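Local coordinates for putative HMP/thiamine permease protein YkoE (Bacillus subtilis, PDB 5EDL) that probably serves as the substrate-binding membrane component (S component) of an ECF-type transporter, holding thiamine for uptake into the cell, at residues Val8-Ile13 with Ala64-Ile69; Leu23-Gly28 with Gly45-Val50; Ala39-Tyr44 with Ser133-Tyr138. All coordinates share one frame; numbering follows the deposited sequence.

Contact 1 (Val8-Ile13 with Ala64-Ile69)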
loop_
_atom_site.group_PDB
_atom_site.type_symbol
_atom_site.label_atom_id
_atom_site.label_comp_id
_atom_site.label_asym_id
_atom_site.label_seq_id
_atom_site.Cartn_x
_atom_site.Cartn_y
_atom_site.Cartn_z
ATOM N N VAL A 8 -16.102 2.303 -6.686
ATOM C CA VAL A 8 -15.595 2.887 -7.922
ATOM C C VAL A 8 -14.286 3.664 -7.756
ATOM O O VAL A 8 -13.364 3.482 -8.553
ATOM C CB VAL A 8 -16.631 3.826 -8.566
ATOM C CG1 VAL A 8 -16.037 4.505 -9.791
ATOM C CG2 VAL A 8 -17.891 3.056 -8.943
ATOM N N ILE A 9 -14.201 4.536 -6.751
ATOM C CA ILE A 9 -12.976 5.322 -6.548
ATOM C C ILE A 9 -11.799 4.420 -6.167
ATOM O O ILE A 9 -10.646 4.668 -6.549
ATOM C CB ILE A 9 -13.141 6.402 -5.462
ATOM C CG1 ILE A 9 -11.827 7.149 -5.269
ATOM C CG2 ILE A 9 -13.525 5.787 -4.134
ATOM C CD1 ILE A 9 -11.821 8.051 -4.077
ATOM N N MET A 10 -12.095 3.375 -5.404
ATOM C CA MET A 10 -11.067 2.430 -5.015
ATOM C C MET A 10 -10.468 1.767 -6.257
ATOM O O MET A 10 -9.260 1.597 -6.359
ATOM C CB MET A 10 -11.616 1.375 -4.056
ATOM C CG MET A 10 -10.544 0.371 -3.662
ATOM S SD MET A 10 -11.081 -0.994 -2.639
ATOM C CE MET A 10 -12.444 -1.674 -3.586
ATOM N N SER A 11 -11.325 1.426 -7.211
ATOM C CA SER A 11 -10.887 0.807 -8.453
ATOM C C SER A 11 -10.017 1.735 -9.297
ATOM O O SER A 11 -8.999 1.309 -9.842
ATOM C CB SER A 11 -12.096 0.351 -9.271
ATOM O OG SER A 11 -12.812 -0.660 -8.593
ATOM N N VAL A 12 -10.416 2.997 -9.428
ATOM C CA VAL A 12 -9.619 3.915 -10.231
ATOM C C VAL A 12 -8.221 4.070 -9.640
ATOM O O VAL A 12 -7.240 4.060 -10.372
ATOM C CB VAL A 12 -10.288 5.301 -10.380
ATOM C CG1 VAL A 12 -11.714 5.143 -10.886
ATOM C CG2 VAL A 12 -10.253 6.065 -9.078
ATOM N N ILE A 13 -8.131 4.189 -8.318
ATOM C CA ILE A 13 -6.836 4.285 -7.650
ATOM C C ILE A 13 -5.980 3.030 -7.883
ATOM O O ILE A 13 -4.778 3.131 -8.120
ATOM C CB ILE A 13 -6.999 4.515 -6.134
ATOM C CG1 ILE A 13 -7.658 5.871 -5.871
ATOM C CG2 ILE A 13 -5.645 4.442 -5.427
ATOM C CD1 ILE A 13 -6.835 7.053 -6.348
ATOM N N ALA A 64 -7.981 -2.264 2.171
ATOM C CA ALA A 64 -6.561 -2.528 1.984
ATOM C C ALA A 64 -6.387 -3.789 1.151
ATOM O O ALA A 64 -5.522 -3.851 0.302
ATOM C CB ALA A 64 -5.846 -2.677 3.321
ATOM N N LEU A 65 -7.233 -4.779 1.410
ATOM C CA LEU A 65 -7.108 -6.077 0.760
ATOM C C LEU A 65 -7.542 -6.000 -0.700
ATOM O O LEU A 65 -6.802 -6.408 -1.593
ATOM C CB LEU A 65 -7.937 -7.137 1.493
ATOM C CG LEU A 65 -8.083 -8.483 0.774
ATOM C CD1 LEU A 65 -6.693 -9.078 0.508
ATOM C CD2 LEU A 65 -8.936 -9.440 1.609
ATOM N N VAL A 66 -8.741 -5.476 -0.931
ATOM C CA VAL A 66 -9.314 -5.480 -2.268
ATOM C C VAL A 66 -8.599 -4.527 -3.215
ATOM O O VAL A 66 -8.342 -4.874 -4.359
ATOM C CB VAL A 66 -10.814 -5.132 -2.253
ATOM C CG1 VAL A 66 -11.356 -5.134 -3.680
ATOM C CG2 VAL A 66 -11.579 -6.139 -1.400
ATOM N N SER A 67 -8.261 -3.337 -2.747
ATOM C CA SER A 67 -7.539 -2.394 -3.595
ATOM C C SER A 67 -6.217 -2.999 -4.123
ATOM O O SER A 67 -5.883 -2.828 -5.286
ATOM C CB SER A 67 -7.265 -1.100 -2.832
ATOM O OG SER A 67 -6.399 -1.332 -1.735
ATOM N N GLU A 68 -5.475 -3.700 -3.265
ATOM C CA GLU A 68 -4.198 -4.298 -3.655
ATOM C C GLU A 68 -4.408 -5.448 -4.657
ATOM O O GLU A 68 -3.616 -5.623 -5.584
ATOM C CB GLU A 68 -3.442 -4.790 -2.407
ATOM C CG GLU A 68 -2.040 -5.409 -2.643
ATOM C CD GLU A 68 -0.947 -4.389 -2.987
ATOM O OE1 GLU A 68 -1.241 -3.180 -3.125
ATOM O OE2 GLU A 68 0.216 -4.807 -3.143
ATOM N N ILE A 69 -5.457 -6.240 -4.451
ATOM C CA ILE A 69 -5.797 -7.302 -5.393
ATOM C C ILE A 69 -6.066 -6.720 -6.783
ATOM O O ILE A 69 -5.514 -7.200 -7.786
ATOM C CB ILE A 69 -7.010 -8.120 -4.916
ATOM C CG1 ILE A 69 -6.626 -8.959 -3.694
ATOM C CG2 ILE A 69 -7.566 -9.020 -6.059
ATOM C CD1 ILE A 69 -7.803 -9.587 -3.000
#
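With chi1 at 179° and chi2 at -176°, Met10 runs out almost straight from helix 4-35 toward helix 63-77, and a single bend at chi3, 54°, turns its terminal methyl aside onto Val66. One side chain therefore serves two adjacent residues with different atoms. The methyl Met10 CE meets Val66 CG1 at 3.6 Å, the two side chains crossing at about a right angle, and CG1 is the branch of Val66 that makes this contact. Farther back along the thioether, Met10 CG rests 3.7 Å from Ser67 CB. The sulfur comes alongside the same residue, with Met10 SD 3.7 Å from Ser67 N. No hydrogen bond joins the two segments, so the evidence points to van der Waals contact between two helices of the membrane bundle, both predicted to span the bilayer. Their backbones come close here: Met10 CA and Ser67 CA are 6.1 Å apart, a separation compatible with the small serine side chain at the point of approach. Ser67 does not spend its hydroxyl on Met10. Its OG bonds to Ala63 O of the same helix and weakly to Val50 O, while the apolar CB is what meets the methionine. Replacing Met10 by an alanine would probably open a gap between the helices and strip Val66 CG1 and Ser67 CB of their neighbour. One turn further along helix 4-35, Ser14 OG lies in hydrogen-bonding position to both Met10 O and Ser67 O, so its one proton is shared or alternates between them, a polar tie beside the apolar one. The next residue of helix 63-77, Glu68, belongs to the thiamine pocket, which places this helix beside the substrate.

Contact 2 (Leu23-Gly28 with Gly45-Val50). With VIB (3-(4-amino-2-methyl-pyrimidin-5-ylmethyl)-5-(2-hydroxy-ethyl)-4-methyl-thiazol-3-ium), chain B.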
loop_
_atom_site.group_PDB
_atom_site.type_symbol
_atom_site.label_atom_id
_atom_site.label_comp_id
_atom_site.label_asym_id
_atom_site.label_seq_id
_atom_site.Cartn_x
_atom_site.Cartn_y
_atom_site.Cartn_z
ATOM N N LEU A 23 5.997 -0.225 -13.530
ATOM C CA LEU A 23 7.233 0.513 -13.760
ATOM C C LEU A 23 8.299 0.110 -12.739
ATOM O O LEU A 23 9.439 -0.194 -13.099
ATOM C CB LEU A 23 6.974 2.023 -13.696
ATOM C CG LEU A 23 8.185 2.939 -13.504
ATOM C CD1 LEU A 23 9.200 2.751 -14.617
ATOM C CD2 LEU A 23 7.747 4.407 -13.429
ATOM N N PHE A 24 7.913 0.084 -11.467
ATOM C CA PHE A 24 8.844 -0.294 -10.404
ATOM C C PHE A 24 9.238 -1.757 -10.468
ATOM O O PHE A 24 10.352 -2.118 -10.096
ATOM C CB PHE A 24 8.253 0.034 -9.033
ATOM C CG PHE A 24 8.495 1.449 -8.616
ATOM C CD1 PHE A 24 9.611 1.780 -7.867
ATOM C CD2 PHE A 24 7.631 2.454 -8.996
ATOM C CE1 PHE A 24 9.850 3.081 -7.498
ATOM C CE2 PHE A 24 7.865 3.756 -8.620
ATOM C CZ PHE A 24 8.987 4.067 -7.876
ATOM N N THR A 25 8.336 -2.600 -10.954
ATOM C CA THR A 25 8.679 -4.000 -11.151
ATOM C C THR A 25 9.806 -4.134 -12.176
ATOM O O THR A 25 10.755 -4.909 -11.980
ATOM C CB THR A 25 7.464 -4.817 -11.594
ATOM O OG1 THR A 25 6.627 -5.036 -10.458
ATOM C CG2 THR A 25 7.894 -6.168 -12.175
ATOM N N HIS A 26 9.708 -3.373 -13.259
ATOM C CA HIS A 26 10.756 -3.392 -14.280
ATOM C C HIS A 26 12.107 -2.958 -13.679
ATOM O O HIS A 26 13.113 -3.633 -13.880
ATOM C CB HIS A 26 10.359 -2.510 -15.464
ATOM C CG HIS A 26 9.459 -3.201 -16.444
ATOM N ND1 HIS A 26 9.857 -4.306 -17.165
ATOM C CD2 HIS A 26 8.179 -2.951 -16.814
ATOM C CE1 HIS A 26 8.862 -4.706 -17.939
ATOM N NE2 HIS A 26 7.833 -3.901 -17.744
ATOM N N PHE A 27 12.107 -1.855 -12.925
ATOM C CA PHE A 27 13.278 -1.424 -12.135
ATOM C C PHE A 27 13.835 -2.534 -11.245
ATOM O O PHE A 27 15.044 -2.766 -11.192
ATOM C CB PHE A 27 12.932 -0.239 -11.221
ATOM C CG PHE A 27 12.624 1.040 -11.943
ATOM C CD1 PHE A 27 12.990 1.223 -13.264
ATOM C CD2 PHE A 27 11.972 2.075 -11.281
ATOM C CE1 PHE A 27 12.702 2.417 -13.923
ATOM C CE2 PHE A 27 11.682 3.269 -11.931
ATOM C CZ PHE A 27 12.048 3.438 -13.254
ATOM N N GLY A 28 12.941 -3.185 -10.512
ATOM C CA GLY A 28 13.327 -4.225 -9.586
ATOM C C GLY A 28 14.005 -5.400 -10.255
ATOM O O GLY A 28 14.971 -5.942 -9.719
ATOM N N GLY A 45 8.326 -1.054 -0.520
ATOM C CA GLY A 45 7.087 -0.540 0.039
ATOM C C GLY A 45 6.173 0.146 -0.967
ATOM O O GLY A 45 4.975 0.302 -0.710
ATOM N N ILE A 46 6.720 0.573 -2.104
ATOM C CA ILE A 46 5.890 1.182 -3.139
ATOM C C ILE A 46 4.814 0.201 -3.599
ATOM O O ILE A 46 3.704 0.620 -3.934
ATOM C CB ILE A 46 6.705 1.638 -4.376
ATOM C CG1 ILE A 46 5.945 2.715 -5.152
ATOM C CG2 ILE A 46 6.992 0.471 -5.297
ATOM C CD1 ILE A 46 5.754 4.026 -4.373
ATOM N N TRP A 47 5.130 -1.095 -3.611
ATOM C CA TRP A 47 4.151 -2.089 -4.071
ATOM C C TRP A 47 3.012 -2.321 -3.079
ATOM O O TRP A 47 2.090 -3.093 -3.379
ATOM C CB TRP A 47 4.838 -3.433 -4.397
ATOM C CG TRP A 47 5.696 -3.349 -5.636
ATOM C CD1 TRP A 47 5.293 -3.022 -6.903
ATOM C CD2 TRP A 47 7.100 -3.613 -5.719
ATOM N NE1 TRP A 47 6.368 -3.055 -7.768
ATOM C CE2 TRP A 47 7.489 -3.409 -7.059
ATOM C CE3 TRP A 47 8.070 -4.002 -4.781
ATOM C CZ2 TRP A 47 8.807 -3.584 -7.487
ATOM C CZ3 TRP A 47 9.375 -4.163 -5.206
ATOM C CH2 TRP A 47 9.733 -3.950 -6.547
ATOM N N PHE A 48 3.079 -1.678 -1.912
ATOM C CA PHE A 48 1.984 -1.758 -0.926
ATOM C C PHE A 48 1.142 -0.476 -0.825
ATOM O O PHE A 48 0.144 -0.443 -0.096
ATOM C CB PHE A 48 2.496 -2.036 0.495
ATOM C CG PHE A 48 3.591 -3.055 0.592
ATOM C CD1 PHE A 48 3.650 -4.143 -0.262
ATOM C CD2 PHE A 48 4.563 -2.918 1.572
ATOM C CE1 PHE A 48 4.674 -5.078 -0.143
ATOM C CE2 PHE A 48 5.587 -3.840 1.703
ATOM C CZ PHE A 48 5.647 -4.930 0.840
ATOM N N ILE A 49 1.560 0.581 -1.506
ATOM C CA ILE A 49 0.999 1.904 -1.230
ATOM C C ILE A 49 -0.519 1.969 -1.470
ATOM O O ILE A 49 -1.222 2.661 -0.753
ATOM C CB ILE A 49 1.706 3.010 -2.066
ATOM C CG1 ILE A 49 1.329 4.394 -1.516
ATOM C CG2 ILE A 49 1.360 2.882 -3.545
ATOM C CD1 ILE A 49 2.200 5.515 -2.035
ATOM N N VAL A 50 -1.016 1.207 -2.445
ATOM C CA VAL A 50 -2.441 1.184 -2.753
ATOM C C VAL A 50 -3.265 0.785 -1.524
ATOM O O VAL A 50 -4.313 1.362 -1.270
ATOM C CB VAL A 50 -2.743 0.223 -3.932
ATOM C CG1 VAL A 50 -4.213 -0.130 -3.997
ATOM C CG2 VAL A 50 -2.287 0.843 -5.232
HETATM C CM2 VIB B . 1.652 -5.928 -6.699
HETATM N N4A VIB B . 5.825 -7.193 -4.477
HETATM C CM4 VIB B . 10.292 -7.477 -6.299
HETATM O O1 VIB B . 10.304 -10.266 -3.624
HETATM C C7 VIB B . 10.325 -11.313 -4.574
HETATM C C6 VIB B . 10.578 -10.708 -5.934
HETATM C C2 VIB B . 6.989 -9.417 -6.999
HETATM S S1 VIB B . 7.931 -10.615 -6.637
HETATM C C5 VIB B . 9.312 -9.975 -6.339
HETATM C C4 VIB B . 9.205 -8.543 -6.480
HETATM N N3 VIB B . 7.735 -8.195 -6.905
HETATM C C7A VIB B . 7.324 -6.818 -7.163
HETATM C C4A VIB B . 5.122 -6.792 -5.676
HETATM N N3A VIB B . 3.808 -6.560 -5.649
HETATM C C2A VIB B . 3.166 -6.183 -6.789
HETATM N N1A VIB B . 3.869 -6.026 -7.956
HETATM C C6A VIB B . 5.207 -6.255 -8.001
HETATM C C5A VIB B . 5.830 -6.636 -6.840
#
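The wall of the thiamine pocket that faces the pyrimidine is built here, from Trp47 and the flank of helix 4-35 that carries Phe24 and Thr25. Trp47 offers one indole face to the ligand. Its five-membered ring lies against the pyrimidine, with Trp47 CD1 3.4 Å from thiamine C6A, while the bridging methylene C7A sits over the centre of the indole, 3.3 Å above its plane. The benzo end reaches on to the thiazolium methyl, Trp47 CH2 being 3.6 Å from thiamine CM4. On the opposite face is Ile46 CG2, offset toward the rim. That methyl does double work: with chi1 at -158°, Ile46 sends CG1 opposite its own backbone N and leaves CG2 between N and the carbonyl carbon, where it also lies over one face of the Phe24 ring. This second contact is a CH-pi interaction, with Ile46 CG2 4.1 Å from the Phe24 ring centroid and 26° off the ring normal. At its edge the indole is bounded by backbone, as Trp47 CZ2 approaches Phe24 O to 3.4 Å close to the ring plane. Gly28, with no side chain, lies beside the same benzo end. Rotation of the indole is further restrained by the hydrogen bond from NE1 to Tyr21 O. Thr25 OG1, 3.1 Å from thiamine C6A, is hydrogen-bonded to Glu75, with Tyr21 O also in bonding position, second-shell partners that probably hold it in place against the ligand. Tyr44 and Tyr21 both meet Trp47 in T-shaped ring contacts, and Asp129, Gln93 and Tyr44 hydrogen-bond the substrate. Together they give the aromatic-lined, polar-studded thiamine site of this S component.

Contact 3 (Ala39-Tyr44 with Ser133-Tyr138). With VIB (3-(4-amino-2-methyl-pyrimidin-5-ylmethyl)-5-(2-hydroxy-ethyl)-4-methyl-thiazol-3-ium), chain B.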
loop_
_atom_site.group_PDB
_atom_site.type_symbol
_atom_site.label_atom_id
_atom_site.label_comp_id
_atom_site.label_asym_id
_atom_site.label_seq_id
_atom_site.Cartn_x
_atom_site.Cartn_y
_atom_site.Cartn_z
ATOM N N ALA A 39 18.955 -5.370 -3.630
ATOM C CA ALA A 39 18.916 -4.106 -4.364
ATOM C C ALA A 39 17.500 -3.535 -4.563
ATOM O O ALA A 39 17.351 -2.320 -4.679
ATOM C CB ALA A 39 19.601 -4.261 -5.717
ATOM N N TYR A 40 16.463 -4.371 -4.609
ATOM C CA TYR A 40 15.113 -3.801 -4.722
ATOM C C TYR A 40 14.406 -3.643 -3.377
ATOM O O TYR A 40 13.288 -3.132 -3.318
ATOM C CB TYR A 40 14.229 -4.620 -5.673
ATOM C CG TYR A 40 14.061 -6.088 -5.327
ATOM C CD1 TYR A 40 13.517 -6.489 -4.106
ATOM C CD2 TYR A 40 14.394 -7.064 -6.247
ATOM C CE1 TYR A 40 13.350 -7.833 -3.802
ATOM C CE2 TYR A 40 14.237 -8.403 -5.957
ATOM C CZ TYR A 40 13.714 -8.787 -4.740
ATOM O OH TYR A 40 13.572 -10.124 -4.476
ATOM N N GLU A 41 15.045 -4.060 -2.294
ATOM C CA GLU A 41 14.376 -3.973 -0.997
ATOM C C GLU A 41 14.036 -2.520 -0.586
ATOM O O GLU A 41 12.961 -2.273 -0.049
ATOM C CB GLU A 41 15.217 -4.664 0.079
ATOM C CG GLU A 41 15.311 -6.189 -0.106
ATOM C CD GLU A 41 13.977 -6.918 0.117
ATOM O OE1 GLU A 41 12.961 -6.260 0.438
ATOM O OE2 GLU A 41 13.949 -8.159 -0.011
ATOM N N PRO A 42 14.933 -1.558 -0.848
ATOM C CA PRO A 42 14.628 -0.167 -0.481
ATOM C C PRO A 42 13.355 0.400 -1.120
ATOM O O PRO A 42 12.721 1.274 -0.517
ATOM C CB PRO A 42 15.864 0.596 -0.979
ATOM C CG PRO A 42 16.966 -0.394 -0.828
ATOM C CD PRO A 42 16.329 -1.698 -1.296
ATOM N N ILE A 43 12.986 -0.072 -2.310
ATOM C CA ILE A 43 11.805 0.462 -2.986
ATOM C C ILE A 43 10.577 -0.419 -2.766
ATOM O O ILE A 43 9.507 -0.117 -3.290
ATOM C CB ILE A 43 12.015 0.618 -4.517
ATOM C CG1 ILE A 43 12.143 -0.756 -5.197
ATOM C CG2 ILE A 43 13.196 1.554 -4.817
ATOM C CD1 ILE A 43 12.276 -0.715 -6.706
ATOM N N TYR A 44 10.725 -1.490 -1.987
ATOM C CA TYR A 44 9.682 -2.521 -1.926
ATOM C C TYR A 44 8.319 -1.972 -1.482
ATOM O O TYR A 44 7.286 -2.367 -2.013
ATOM C CB TYR A 44 10.091 -3.675 -0.999
ATOM C CG TYR A 44 9.586 -5.013 -1.509
ATOM C CD1 TYR A 44 8.237 -5.338 -1.437
ATOM C CD2 TYR A 44 10.456 -5.930 -2.113
ATOM C CE1 TYR A 44 7.759 -6.551 -1.929
ATOM C CE2 TYR A 44 9.990 -7.149 -2.607
ATOM C CZ TYR A 44 8.644 -7.449 -2.518
ATOM O OH TYR A 44 8.173 -8.639 -3.013
ATOM N N SER A 133 10.155 -17.439 -3.895
ATOM C CA SER A 133 11.095 -16.579 -4.615
ATOM C C SER A 133 12.567 -16.901 -4.361
ATOM O O SER A 133 13.442 -16.087 -4.660
ATOM C CB SER A 133 10.831 -15.115 -4.258
ATOM O OG SER A 133 9.439 -14.859 -4.219
ATOM N N GLY A 134 12.828 -18.086 -3.818
ATOM C CA GLY A 134 14.188 -18.547 -3.595
ATOM C C GLY A 134 14.880 -17.936 -2.388
ATOM O O GLY A 134 16.088 -18.107 -2.226
ATOM N N TYR A 135 14.129 -17.239 -1.531
ATOM C CA TYR A 135 14.720 -16.612 -0.350
ATOM C C TYR A 135 15.220 -17.637 0.655
ATOM O O TYR A 135 16.093 -17.347 1.458
ATOM C CB TYR A 135 13.712 -15.671 0.330
ATOM C CG TYR A 135 13.735 -14.274 -0.229
ATOM C CD1 TYR A 135 13.923 -14.055 -1.595
ATOM C CD2 TYR A 135 13.570 -13.171 0.599
ATOM C CE1 TYR A 135 13.945 -12.773 -2.117
ATOM C CE2 TYR A 135 13.586 -11.881 0.087
ATOM C CZ TYR A 135 13.773 -11.687 -1.268
ATOM O OH TYR A 135 13.799 -10.402 -1.772
ATOM N N ALA A 136 14.669 -18.842 0.604
ATOM C CA ALA A 136 15.037 -19.871 1.561
ATOM C C ALA A 136 16.487 -20.337 1.364
ATOM O O ALA A 136 17.055 -20.992 2.232
ATOM C CB ALA A 136 14.076 -21.046 1.460
ATOM N N ALA A 137 17.078 -19.977 0.228
ATOM C CA ALA A 137 18.461 -20.321 -0.079
ATOM C C ALA A 137 19.482 -19.388 0.582
ATOM O O ALA A 137 20.682 -19.684 0.578
ATOM C CB ALA A 137 18.674 -20.325 -1.601
ATOM N N TYR A 138 19.007 -18.277 1.152
ATOM C CA TYR A 138 19.894 -17.217 1.646
ATOM C C TYR A 138 20.259 -17.392 3.123
ATOM O O TYR A 138 19.585 -18.111 3.865
ATOM C CB TYR A 138 19.247 -15.842 1.424
ATOM C CG TYR A 138 18.928 -15.559 -0.027
ATOM C CD1 TYR A 138 19.805 -15.955 -1.038
ATOM C CD2 TYR A 138 17.743 -14.927 -0.393
ATOM C CE1 TYR A 138 19.516 -15.713 -2.374
ATOM C CE2 TYR A 138 17.445 -14.683 -1.728
ATOM C CZ TYR A 138 18.334 -15.077 -2.714
ATOM O OH TYR A 138 18.060 -14.842 -4.046
HETATM C CM2 VIB B . 1.652 -5.928 -6.699
HETATM N N4A VIB B . 5.825 -7.193 -4.477
HETATM C CM4 VIB B . 10.292 -7.477 -6.299
HETATM O O1 VIB B . 10.304 -10.266 -3.624
HETATM C C7 VIB B . 10.325 -11.313 -4.574
HETATM C C6 VIB B . 10.578 -10.708 -5.934
HETATM C C2 VIB B . 6.989 -9.417 -6.999
HETATM S S1 VIB B . 7.931 -10.615 -6.637
HETATM C C5 VIB B . 9.312 -9.975 -6.339
HETATM C C4 VIB B . 9.205 -8.543 -6.480
HETATM N N3 VIB B . 7.735 -8.195 -6.905
HETATM C C7A VIB B . 7.324 -6.818 -7.163
HETATM C C4A VIB B . 5.122 -6.792 -5.676
HETATM N N3A VIB B . 3.808 -6.560 -5.649
HETATM C C2A VIB B . 3.166 -6.183 -6.789
HETATM N N1A VIB B . 3.869 -6.026 -7.956
HETATM C C6A VIB B . 5.207 -6.255 -8.001
HETATM C C5A VIB B . 5.830 -6.636 -6.840
#
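At the hydroxyethyl end of the thiamine pocket, two loops meet through a cluster of two tyrosine hydroxyls and a carboxylate, Tyr40 and Glu41 coming from one direction and Tyr135 from the other. Tyr135 OH takes part in two hydrogen bonds, both made at the edge of its ring. One joins it to Tyr40 OH at 2.7 Å. In the other, Tyr135 OH donates to Glu41 OE2 at 2.9 Å, meeting the anti side of that oxygen and 32° out of the carboxylate plane. The carboxylate is turned 69° from the Tyr135 ring. Its other oxygen, OE1, forms a salt bridge with Arg150 of helix 140-170, which probably keeps Glu41 charged and its end fixed. Tyr40 also covers the substrate: with chi1 at 57°, CG sits between the backbone N and the carbonyl carbon, which carries the ring across the thiazolium methyl CM4, 3.8 Å above the ring plane and over its centre. Tyr44 supplies direct polar contacts. Tyr44 OH donates to thiamine O1 at 2.7 Å, and the ligand amine N4A gives Tyr44 OH a weak bond of 3.1 Å. One phenol thus links the pyrimidine amine to the hydroxyethyl oxygen. Two loops, 39-44 and 133-138, are in this way joined by side-chain hydrogen bonds beside the hydroxyethyl end of the thiamine site of this S component.

How the contacts relate
Contacts 2 and 3 are two walls of one pocket: both touch thiamine, their centres are 13 Å apart, and they meet where Phe24 CD1 lies 3.8 Å from Ile43 CD1. Contact 1 uses an earlier part of helix 4-35, which it shares with contact 2, and its centre is 16 Å from that of contact 2. The two nevertheless touch, Ser67 OG being 3.4 Å from Val50 CG1, so helix 63-77 packs against segment 45-50, while its Glu68 belongs to the thiamine pocket. Contact 1 and contact 3 lie on opposite sides of the chain's centre, 26 Å between centres and about 8 Å between nearest atoms. In sequence, contact 2 is nested within contact 1, whereas contact 3 crosses both.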